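Local coordinates for protein trans-4-hydroxy-L-proline dehydratase (Clostridioides difficile 70-100-2010, PDB 6VXC) that dehydrates trans-4-hydroxy-L-proline to (S)-1-pyrroline-5-carboxylate as a glycyl radical enzyme, in the anaerobic breakdown of 4-hydroxyproline, at residues E87-E92 / W335-N340; W284-G289 / D298-G303; V765-Q770 / E800-T805. All coordinates share one frame; numbering follows the deposited sequence.

Interaction 1 of 3, residues E87-E92 / W335-N340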
loop_
_atom_site.group_PDB
_atom_site.type_symbol
_atom_site.label_atom_id
_atom_site.label_comp_id
_atom_site.label_asym_id
_atom_site.label_seq_id
_atom_site.Cartn_x
_atom_site.Cartn_y
_atom_site.Cartn_z
ATOM N N GLU A 87 22.528 -14.699 9.237
ATOM C CA GLU A 87 22.203 -13.783 8.157
ATOM C C GLU A 87 23.288 -13.756 7.095
ATOM O O GLU A 87 24.477 -13.909 7.377
ATOM C CB GLU A 87 21.966 -12.376 8.693
ATOM C CG GLU A 87 20.604 -12.234 9.334
ATOM C CD GLU A 87 20.287 -10.814 9.743
ATOM O OE1 GLU A 87 21.226 -10.034 10.034
ATOM O OE2 GLU A 87 19.079 -10.480 9.760
ATOM N N LEU A 88 22.849 -13.582 5.856
ATOM C CA LEU A 88 23.688 -13.174 4.744
ATOM C C LEU A 88 23.421 -11.743 4.304
ATOM O O LEU A 88 24.337 -11.080 3.818
ATOM C CB LEU A 88 23.487 -14.121 3.550
ATOM C CG LEU A 88 23.945 -15.586 3.673
ATOM C CD1 LEU A 88 23.547 -16.409 2.452
ATOM C CD2 LEU A 88 25.455 -15.665 3.872
ATOM N N ILE A 89 22.188 -11.261 4.472
ATOM C CA ILE A 89 21.804 -9.868 4.239
ATOM C C ILE A 89 21.522 -9.236 5.592
ATOM O O ILE A 89 20.747 -9.789 6.376
ATOM C CB ILE A 89 20.558 -9.775 3.335
ATOM C CG1 ILE A 89 20.801 -10.481 2.006
ATOM C CG2 ILE A 89 20.131 -8.296 3.120
ATOM C CD1 ILE A 89 21.940 -9.892 1.206
ATOM N N VAL A 90 22.094 -8.053 5.850
ATOM C CA VAL A 90 22.018 -7.435 7.171
ATOM C C VAL A 90 21.317 -6.083 7.088
ATOM O O VAL A 90 21.315 -5.409 6.048
ATOM C CB VAL A 90 23.411 -7.264 7.823
ATOM C CG1 VAL A 90 24.109 -8.618 7.994
ATOM C CG2 VAL A 90 24.249 -6.292 7.014
ATOM N N GLY A 91 20.735 -5.688 8.218
ATOM C CA GLY A 91 20.013 -4.436 8.354
ATOM C C GLY A 91 18.631 -4.626 8.958
ATOM O O GLY A 91 17.831 -5.432 8.466
ATOM N N GLU A 92 18.345 -3.898 10.037
ATOM C CA GLU A 92 17.045 -3.893 10.697
ATOM C C GLU A 92 16.620 -2.441 10.908
ATOM O O GLU A 92 17.458 -1.587 11.204
ATOM C CB GLU A 92 17.087 -4.632 12.052
ATOM C CG GLU A 92 17.321 -6.153 11.996
ATOM C CD GLU A 92 16.079 -6.955 11.577
ATOM O OE1 GLU A 92 14.952 -6.426 11.710
ATOM O OE2 GLU A 92 16.238 -8.118 11.129
ATOM N N TRP A 335 13.487 -12.233 1.811
ATOM C CA TRP A 335 12.092 -12.379 2.216
ATOM C C TRP A 335 11.946 -12.254 3.725
ATOM O O TRP A 335 11.067 -11.536 4.223
ATOM C CB TRP A 335 11.543 -13.729 1.731
ATOM C CG TRP A 335 10.597 -13.617 0.556
ATOM C CD1 TRP A 335 9.331 -14.081 0.491
ATOM C CD2 TRP A 335 10.847 -12.964 -0.697
ATOM N NE1 TRP A 335 8.767 -13.774 -0.720
ATOM C CE2 TRP A 335 9.678 -13.091 -1.471
ATOM C CE3 TRP A 335 11.951 -12.307 -1.247
ATOM C CZ2 TRP A 335 9.575 -12.584 -2.762
ATOM C CZ3 TRP A 335 11.846 -11.788 -2.535
ATOM C CH2 TRP A 335 10.671 -11.935 -3.277
ATOM N N VAL A 336 12.823 -12.932 4.470
ATOM C CA VAL A 336 12.767 -12.855 5.923
ATOM C C VAL A 336 13.013 -11.424 6.393
ATOM O O VAL A 336 12.384 -10.961 7.348
ATOM C CB VAL A 336 13.772 -13.839 6.554
ATOM C CG1 VAL A 336 13.898 -13.569 8.040
ATOM C CG2 VAL A 336 13.368 -15.298 6.275
ATOM N N LYS A 337 13.933 -10.702 5.741
ATOM C CA LYS A 337 14.204 -9.323 6.157
ATOM C C LYS A 337 12.953 -8.453 6.052
ATOM O O LYS A 337 12.647 -7.683 6.968
ATOM C CB LYS A 337 15.343 -8.706 5.350
ATOM C CG LYS A 337 16.685 -9.405 5.481
ATOM C CD LYS A 337 17.165 -9.509 6.947
ATOM C CE LYS A 337 17.266 -8.190 7.669
ATOM N NZ LYS A 337 17.750 -8.319 9.095
ATOM N N PHE A 338 12.225 -8.559 4.937
ATOM C CA PHE A 338 10.938 -7.873 4.834
ATOM C C PHE A 338 10.024 -8.256 5.999
ATOM O O PHE A 338 9.403 -7.395 6.633
ATOM C CB PHE A 338 10.246 -8.220 3.514
ATOM C CG PHE A 338 10.770 -7.493 2.306
ATOM C CD1 PHE A 338 10.442 -6.170 2.070
ATOM C CD2 PHE A 338 11.534 -8.173 1.352
ATOM C CE1 PHE A 338 10.888 -5.523 0.934
ATOM C CE2 PHE A 338 11.990 -7.536 0.225
ATOM C CZ PHE A 338 11.669 -6.210 0.007
ATOM N N ASN A 339 9.924 -9.557 6.289
ATOM C CA ASN A 339 9.014 -10.035 7.322
ATOM C C ASN A 339 9.430 -9.608 8.722
ATOM O O ASN A 339 8.607 -9.688 9.639
ATOM C CB ASN A 339 8.886 -11.565 7.276
ATOM C CG ASN A 339 7.652 -12.065 8.023
ATOM O OD1 ASN A 339 6.519 -11.806 7.614
ATOM N ND2 ASN A 339 7.867 -12.810 9.095
ATOM N N ASN A 340 10.677 -9.171 8.905
ATOM C CA ASN A 340 11.137 -8.630 10.176
ATOM C C ASN A 340 10.745 -7.166 10.409
ATOM O O ASN A 340 10.959 -6.683 11.523
ATOM C CB ASN A 340 12.674 -8.741 10.283
ATOM C CG ASN A 340 13.149 -10.163 10.573
ATOM O OD1 ASN A 340 12.352 -11.055 10.818
ATOM N ND2 ASN A 340 14.459 -10.359 10.567
HETATM O O HOH W 1 20.525 -7.361 10.493
#
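Lys337 reaches between two acidic side chains and forms salt bridges with both. Its NZ lies 2.6 Å from Glu87 OE2 and 2.5 Å from Glu92 OE2. The two bonds differ in geometry. Glu87 OE2 is met on its syn side, moderately out of the carboxylate plane. Glu92 OE2 is met from above its plane, 49° out. Each glutamate crosses the lysine chain at about a right angle. Lys337 is folded at its second and third torsions (both -56°), which brings its aliphatic part alongside the loop. There CD lies 3.6 Å from Ile89 O.

Glu92 OE2 also accepts from Asn340 ND2 at 2.9 Å (146° at the hydrogen), this time through its syn lone pair. The two donors thus approach this oxygen from different directions. The other amide atom, Asn340 OD1, is hydrogen-bonded to Ser36 OG, which fixes the rotation of the group. Glu92 OE1 is satisfied by Gln341 NE2, and Glu87 OE2 has a further donor in Asn84 ND2. A water donates a hydrogen bond to Glu87 OE1 (2.8 Å) and accepts one from Gly91 N (2.8 Å). It makes a weaker bond to Lys337 NZ. One cation thus serves two buried carboxylates, which probably helps to keep both ionised.

The site lies between the loop after helix 64-78 and the C-terminal part of helix 324-339. Helix 276-293 flanks it: Ile89 packs on His277, Ile280 and Gln281, and Lys337 packs on Trp284.

Interaction 2 of 3, residues W284-G289 / D298-G303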
loop_
_atom_site.group_PDB
_atom_site.type_symbol
_atom_site.label_atom_id
_atom_site.label_comp_id
_atom_site.label_asym_id
_atom_site.label_seq_id
_atom_site.Cartn_x
_atom_site.Cartn_y
_atom_site.Cartn_z
ATOM N N TRP A 284 18.615 -3.600 0.137
ATOM C CA TRP A 284 18.105 -3.661 1.502
ATOM C C TRP A 284 18.600 -2.492 2.349
ATOM O O TRP A 284 17.861 -1.990 3.202
ATOM C CB TRP A 284 18.452 -4.997 2.172
ATOM C CG TRP A 284 17.714 -5.086 3.475
ATOM C CD1 TRP A 284 18.250 -5.103 4.727
ATOM C CD2 TRP A 284 16.287 -5.091 3.648
ATOM N NE1 TRP A 284 17.253 -5.137 5.667
ATOM C CE2 TRP A 284 16.036 -5.138 5.033
ATOM C CE3 TRP A 284 15.202 -5.080 2.766
ATOM C CZ2 TRP A 284 14.747 -5.154 5.560
ATOM C CZ3 TRP A 284 13.913 -5.106 3.290
ATOM C CH2 TRP A 284 13.702 -5.140 4.677
ATOM N N PHE A 285 19.851 -2.059 2.149
ATOM C CA PHE A 285 20.344 -0.872 2.848
ATOM C C PHE A 285 19.525 0.360 2.475
ATOM O O PHE A 285 19.156 1.165 3.340
ATOM C CB PHE A 285 21.825 -0.643 2.525
ATOM C CG PHE A 285 22.781 -1.443 3.381
ATOM C CD1 PHE A 285 22.447 -1.806 4.685
ATOM C CD2 PHE A 285 24.034 -1.803 2.889
ATOM C CE1 PHE A 285 23.336 -2.537 5.479
ATOM C CE2 PHE A 285 24.938 -2.534 3.677
ATOM C CZ PHE A 285 24.591 -2.899 4.974
ATOM N N VAL A 286 19.259 0.536 1.182
ATOM C CA VAL A 286 18.416 1.640 0.732
ATOM C C VAL A 286 17.032 1.532 1.367
ATOM O O VAL A 286 16.456 2.530 1.802
ATOM C CB VAL A 286 18.330 1.667 -0.808
ATOM C CG1 VAL A 286 17.319 2.711 -1.270
ATOM C CG2 VAL A 286 19.694 1.909 -1.448
ATOM N N HIS A 287 16.485 0.319 1.433
ATOM C CA HIS A 287 15.190 0.105 2.079
ATOM C C HIS A 287 15.217 0.549 3.544
ATOM O O HIS A 287 14.375 1.340 3.978
ATOM C CB HIS A 287 14.807 -1.377 1.960
ATOM C CG HIS A 287 13.474 -1.725 2.538
ATOM N ND1 HIS A 287 12.413 -2.142 1.763
ATOM C CD2 HIS A 287 13.042 -1.779 3.821
ATOM C CE1 HIS A 287 11.375 -2.395 2.538
ATOM N NE2 HIS A 287 11.730 -2.194 3.793
ATOM N N ILE A 288 16.209 0.085 4.307
ATOM C CA ILE A 288 16.353 0.513 5.695
ATOM C C ILE A 288 16.466 2.029 5.764
ATOM O O ILE A 288 15.906 2.673 6.655
ATOM C CB ILE A 288 17.575 -0.162 6.347
ATOM C CG1 ILE A 288 17.352 -1.673 6.450
ATOM C CG2 ILE A 288 17.856 0.428 7.732
ATOM C CD1 ILE A 288 16.174 -2.022 7.308
ATOM N N GLY A 289 17.211 2.613 4.839
ATOM C CA GLY A 289 17.399 4.043 4.810
ATOM C C GLY A 289 16.119 4.833 4.622
ATOM O O GLY A 289 15.805 5.699 5.449
ATOM N N ASP A 298 3.572 2.134 2.699
ATOM C CA ASP A 298 3.977 0.985 1.877
ATOM C C ASP A 298 5.488 0.769 1.873
ATOM O O ASP A 298 6.046 0.260 0.894
ATOM C CB ASP A 298 3.468 1.126 0.444
ATOM C CG ASP A 298 1.943 1.145 0.362
ATOM O OD1 ASP A 298 1.282 0.887 1.388
ATOM O OD2 ASP A 298 1.418 1.410 -0.726
ATOM N N ALA A 299 6.143 1.111 2.986
ATOM C CA ALA A 299 7.569 0.860 3.185
ATOM C C ALA A 299 8.393 1.195 1.946
ATOM O O ALA A 299 8.437 2.347 1.516
ATOM C CB ALA A 299 7.776 -0.598 3.601
ATOM N N PHE A 300 9.069 0.199 1.381
ATOM C CA PHE A 300 9.798 0.345 0.126
ATOM C C PHE A 300 9.766 -1.005 -0.574
ATOM O O PHE A 300 9.425 -2.021 0.033
ATOM C CB PHE A 300 11.252 0.838 0.361
ATOM C CG PHE A 300 11.860 1.557 -0.822
ATOM C CD1 PHE A 300 11.134 2.490 -1.539
ATOM C CD2 PHE A 300 13.167 1.326 -1.195
ATOM C CE1 PHE A 300 11.692 3.167 -2.610
ATOM C CE2 PHE A 300 13.734 1.997 -2.271
ATOM C CZ PHE A 300 13.006 2.920 -2.974
ATOM N N THR A 301 10.089 -1.013 -1.865
ATOM C CA THR A 301 10.104 -2.266 -2.605
ATOM C C THR A 301 11.051 -2.140 -3.780
ATOM O O THR A 301 11.100 -1.083 -4.420
ATOM C CB THR A 301 8.705 -2.668 -3.124
ATOM O OG1 THR A 301 8.841 -3.711 -4.096
ATOM C CG2 THR A 301 7.986 -1.485 -3.771
ATOM N N PRO A 302 11.763 -3.209 -4.132
ATOM C CA PRO A 302 12.590 -3.160 -5.341
ATOM C C PRO A 302 11.772 -3.125 -6.621
ATOM O O PRO A 302 12.344 -2.872 -7.696
ATOM C CB PRO A 302 13.422 -4.445 -5.237
ATOM C CG PRO A 302 12.530 -5.368 -4.482
ATOM C CD PRO A 302 11.806 -4.532 -3.484
ATOM N N GLY A 303 10.456 -3.331 -6.543
ATOM C CA GLY A 303 9.632 -3.272 -7.737
ATOM C C GLY A 303 9.885 -4.442 -8.665
ATOM O O GLY A 303 9.521 -5.573 -8.337
#
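Phe300 and His287 run antiparallel alongside each other where the chain doubles back after a helix. Helix 276-293 is followed by the loop that leads to helix 305-318, and the loop packs against the helix within the pyruvate formate lyase-like fold.

Phe300 can be followed outward. Its CB lies 3.5 Å from His287 ND1. With CG anti to the backbone N (chi1 -155°), the ring runs along the helix surface. CD2 comes 4.0 Å from His287 CA. One atom further, CE2 meets Val286 CG1 at 3.8 Å, an apolar contact in which the two side chains cross at a slant. Val290, one helical turn after Val286, and Cys183 also touch this phenylalanine.

His287 ND1 is hydrogen-bonded to Tyr283 OH. Phe300 O lies at the edge of the imidazole, near its plane. The ring atom nearest to it is His287 CE1, at 3.2 Å; its angle to ND1 is too poor for a bond. Ala299 CB adds a looser contact to the same ring.

Beyond Phe300 the loop makes an ST turn, in which Thr301 OG1 accepts from Gly303 N at 3.0 Å. Thr301 OG1 is also bonded to Asn362 O. The threonine side chain is about 10 Å from that of Glu456, the probable proton acceptor. Within the helix, Trp284 CZ3 sits 3.4 Å above the His287 ring, over its centre.

Interaction 3 of 3, residues V765-Q770 / E800-T805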
loop_
_atom_site.group_PDB
_atom_site.type_symbol
_atom_site.label_atom_id
_atom_site.label_comp_id
_atom_site.label_asym_id
_atom_site.label_seq_id
_atom_site.Cartn_x
_atom_site.Cartn_y
_atom_site.Cartn_z
ATOM N N VAL A 765 -13.196 -24.489 7.988
ATOM C CA VAL A 765 -11.938 -24.188 8.664
ATOM C C VAL A 765 -11.979 -22.783 9.254
ATOM O O VAL A 765 -11.547 -22.560 10.387
ATOM C CB VAL A 765 -10.751 -24.369 7.699
ATOM C CG1 VAL A 765 -9.469 -23.852 8.312
ATOM C CG2 VAL A 765 -10.594 -25.844 7.312
ATOM N N LEU A 766 -12.478 -21.808 8.491
ATOM C CA LEU A 766 -12.518 -20.444 9.008
ATOM C C LEU A 766 -13.464 -20.366 10.198
ATOM O O LEU A 766 -13.174 -19.693 11.191
ATOM C CB LEU A 766 -12.964 -19.465 7.917
ATOM C CG LEU A 766 -12.004 -19.104 6.772
ATOM C CD1 LEU A 766 -11.909 -17.626 6.465
ATOM C CD2 LEU A 766 -10.645 -19.747 6.890
ATOM N N LEU A 767 -14.613 -21.037 10.103
ATOM C CA LEU A 767 -15.567 -21.033 11.213
ATOM C C LEU A 767 -14.970 -21.683 12.456
ATOM O O LEU A 767 -15.147 -21.185 13.570
ATOM C CB LEU A 767 -16.851 -21.739 10.787
ATOM C CG LEU A 767 -17.633 -21.022 9.684
ATOM C CD1 LEU A 767 -18.817 -21.848 9.258
ATOM C CD2 LEU A 767 -18.086 -19.653 10.144
ATOM N N GLU A 768 -14.238 -22.785 12.280
ATOM C CA GLU A 768 -13.537 -23.395 13.405
ATOM C C GLU A 768 -12.493 -22.454 13.973
ATOM O O GLU A 768 -12.320 -22.370 15.196
ATOM C CB GLU A 768 -12.880 -24.708 12.977
ATOM C CG GLU A 768 -13.721 -25.941 13.244
ATOM C CD GLU A 768 -14.137 -26.037 14.712
ATOM O OE1 GLU A 768 -15.345 -26.154 14.977
ATOM O OE2 GLU A 768 -13.251 -25.950 15.596
ATOM N N ALA A 769 -11.784 -21.734 13.100
ATOM C CA ALA A 769 -10.766 -20.813 13.587
ATOM C C ALA A 769 -11.371 -19.706 14.438
ATOM O O ALA A 769 -10.708 -19.198 15.345
ATOM C CB ALA A 769 -9.983 -20.219 12.420
ATOM N N GLN A 770 -12.609 -19.298 14.148
ATOM C CA GLN A 770 -13.274 -18.305 14.994
ATOM C C GLN A 770 -13.579 -18.869 16.378
ATOM O O GLN A 770 -13.517 -18.139 17.371
ATOM C CB GLN A 770 -14.563 -17.812 14.342
ATOM C CG GLN A 770 -14.364 -17.001 13.091
ATOM C CD GLN A 770 -15.683 -16.499 12.526
ATOM O OE1 GLN A 770 -16.649 -17.255 12.418
ATOM N NE2 GLN A 770 -15.732 -15.218 12.169
ATOM N N GLU A 800 -16.798 -10.653 6.879
ATOM C CA GLU A 800 -16.866 -10.119 5.523
ATOM C C GLU A 800 -16.240 -11.108 4.542
ATOM O O GLU A 800 -16.857 -11.489 3.543
ATOM C CB GLU A 800 -16.170 -8.749 5.474
ATOM C CG GLU A 800 -16.334 -7.957 4.164
ATOM C CD GLU A 800 -15.313 -8.351 3.077
ATOM O OE1 GLU A 800 -15.716 -8.896 2.035
ATOM O OE2 GLU A 800 -14.106 -8.109 3.266
ATOM N N ILE A 801 -15.050 -11.607 4.875
ATOM C CA ILE A 801 -14.338 -12.545 4.002
ATOM C C ILE A 801 -15.134 -13.834 3.817
ATOM O O ILE A 801 -15.257 -14.352 2.700
ATOM C CB ILE A 801 -12.935 -12.830 4.571
ATOM C CG1 ILE A 801 -12.074 -11.561 4.490
ATOM C CG2 ILE A 801 -12.284 -14.068 3.878
ATOM C CD1 ILE A 801 -10.839 -11.595 5.327
ATOM N N ILE A 802 -15.692 -14.363 4.906
ATOM C CA ILE A 802 -16.476 -15.590 4.844
ATOM C C ILE A 802 -17.718 -15.414 3.978
ATOM O O ILE A 802 -18.200 -16.374 3.369
ATOM C CB ILE A 802 -16.865 -16.045 6.268
ATOM C CG1 ILE A 802 -15.624 -16.457 7.064
ATOM C CG2 ILE A 802 -17.886 -17.168 6.191
ATOM C CD1 ILE A 802 -15.859 -16.624 8.566
ATOM N N GLY A 803 -18.289 -14.211 3.960
ATOM C CA GLY A 803 -19.476 -13.928 3.182
ATOM C C GLY A 803 -19.237 -13.703 1.709
ATOM O O GLY A 803 -20.209 -13.627 0.951
ATOM N N ARG A 804 -17.978 -13.624 1.275
ATOM C CA ARG A 804 -17.711 -13.435 -0.145
ATOM C C ARG A 804 -18.196 -14.656 -0.926
ATOM O O ARG A 804 -18.242 -15.770 -0.410
ATOM C CB ARG A 804 -16.220 -13.173 -0.390
ATOM C CG ARG A 804 -15.704 -11.884 0.244
ATOM C CD ARG A 804 -14.201 -11.714 0.049
ATOM N NE ARG A 804 -13.648 -10.587 0.800
ATOM C CZ ARG A 804 -12.351 -10.284 0.843
ATOM N NH1 ARG A 804 -11.462 -11.019 0.174
ATOM N NH2 ARG A 804 -11.937 -9.245 1.550
ATOM N N THR A 805 -18.613 -14.429 -2.166
ATOM C CA THR A 805 -19.268 -15.480 -2.940
ATOM C C THR A 805 -18.311 -16.631 -3.231
ATOM O O THR A 805 -17.202 -16.418 -3.713
ATOM C CB THR A 805 -19.816 -14.898 -4.234
ATOM O OG1 THR A 805 -20.648 -13.781 -3.909
ATOM C CG2 THR A 805 -20.657 -15.950 -4.983
#
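Ile802 CD1 sits over one face of the flat Gln770 amide. This methyl is almost equally far from the amide atoms, 3.9 Å from Gln770 NE2 and 4.0 Å from Gln770 CD. As CD1 is a methyl, the contact is van der Waals. The amide nitrogen gives its hydrogen bonds elsewhere, to Asp799 OD1 and Gln798 OE1.

The other flat group is the guanidinium of Arg804, on the far segment. One of its faces is covered by Ile801 CG1, 3.7 Å above the plane and offset toward the rim. At its edge, in plane, lies the carboxylate of Glu800. The arginine grips it side-on with two nitrogens. NE gives to Glu800 OE1 at 2.9 Å (170°), and NH2 gives to Glu800 OE2 at 3.0 Å (163°). Lys696 and His668 also bind this carboxylate, and Arg804 NH2 has a second acceptor in Val783 O.

Between the helices the packing is apolar. Ile802 carries it, with CG1 anti to the carbonyl carbon (chi1 -66°) and directed at helix 763-771. Its CG1 lies 3.9 Å from Leu766 CD1, the two side chains lying alongside each other. Its CD1 meets Leu767 CD2 at 4.1 Å, toward the more open side. Leu766 CD1 also touches Ile801 CG2, a looser contact at 4.4 Å.

Leu766 and Ile801 both lean on Val781 of strand 780-782. That strand and strand 787-789 flank the turn holding Gly785, the residue that carries the radical in the active enzyme; the radical itself is not present here. The two helices bracket this turn in sequence, within the C-terminal glycine radical domain that carries the radical glycine in this enzyme family.

Interactions 1 and 2 are neighbours, with centres 11 Å apart. Both segments of interaction 2 fall, in sequence, between those of interaction 1. They touch through helix 276-293: Trp284 NE1 is probably hydrogen-bonded to Gly91 O at 2.9 Å, and Phe338 of helix 324-339 meets the His287 ring. Interaction 3 comes later in the chain. Its centre is 33 Å from interaction 1 and 34 Å from interaction 2, and interactions 2 and 3 lie on opposite sides of the chain's centre. Interactions 1 and 2 thus form one continuous buried region of the pyruvate formate lyase-like part. Interaction 3 is separate packing in the glycine radical region, its nearest atoms about 18 Å from interaction 1 and 17 Å from interaction 2.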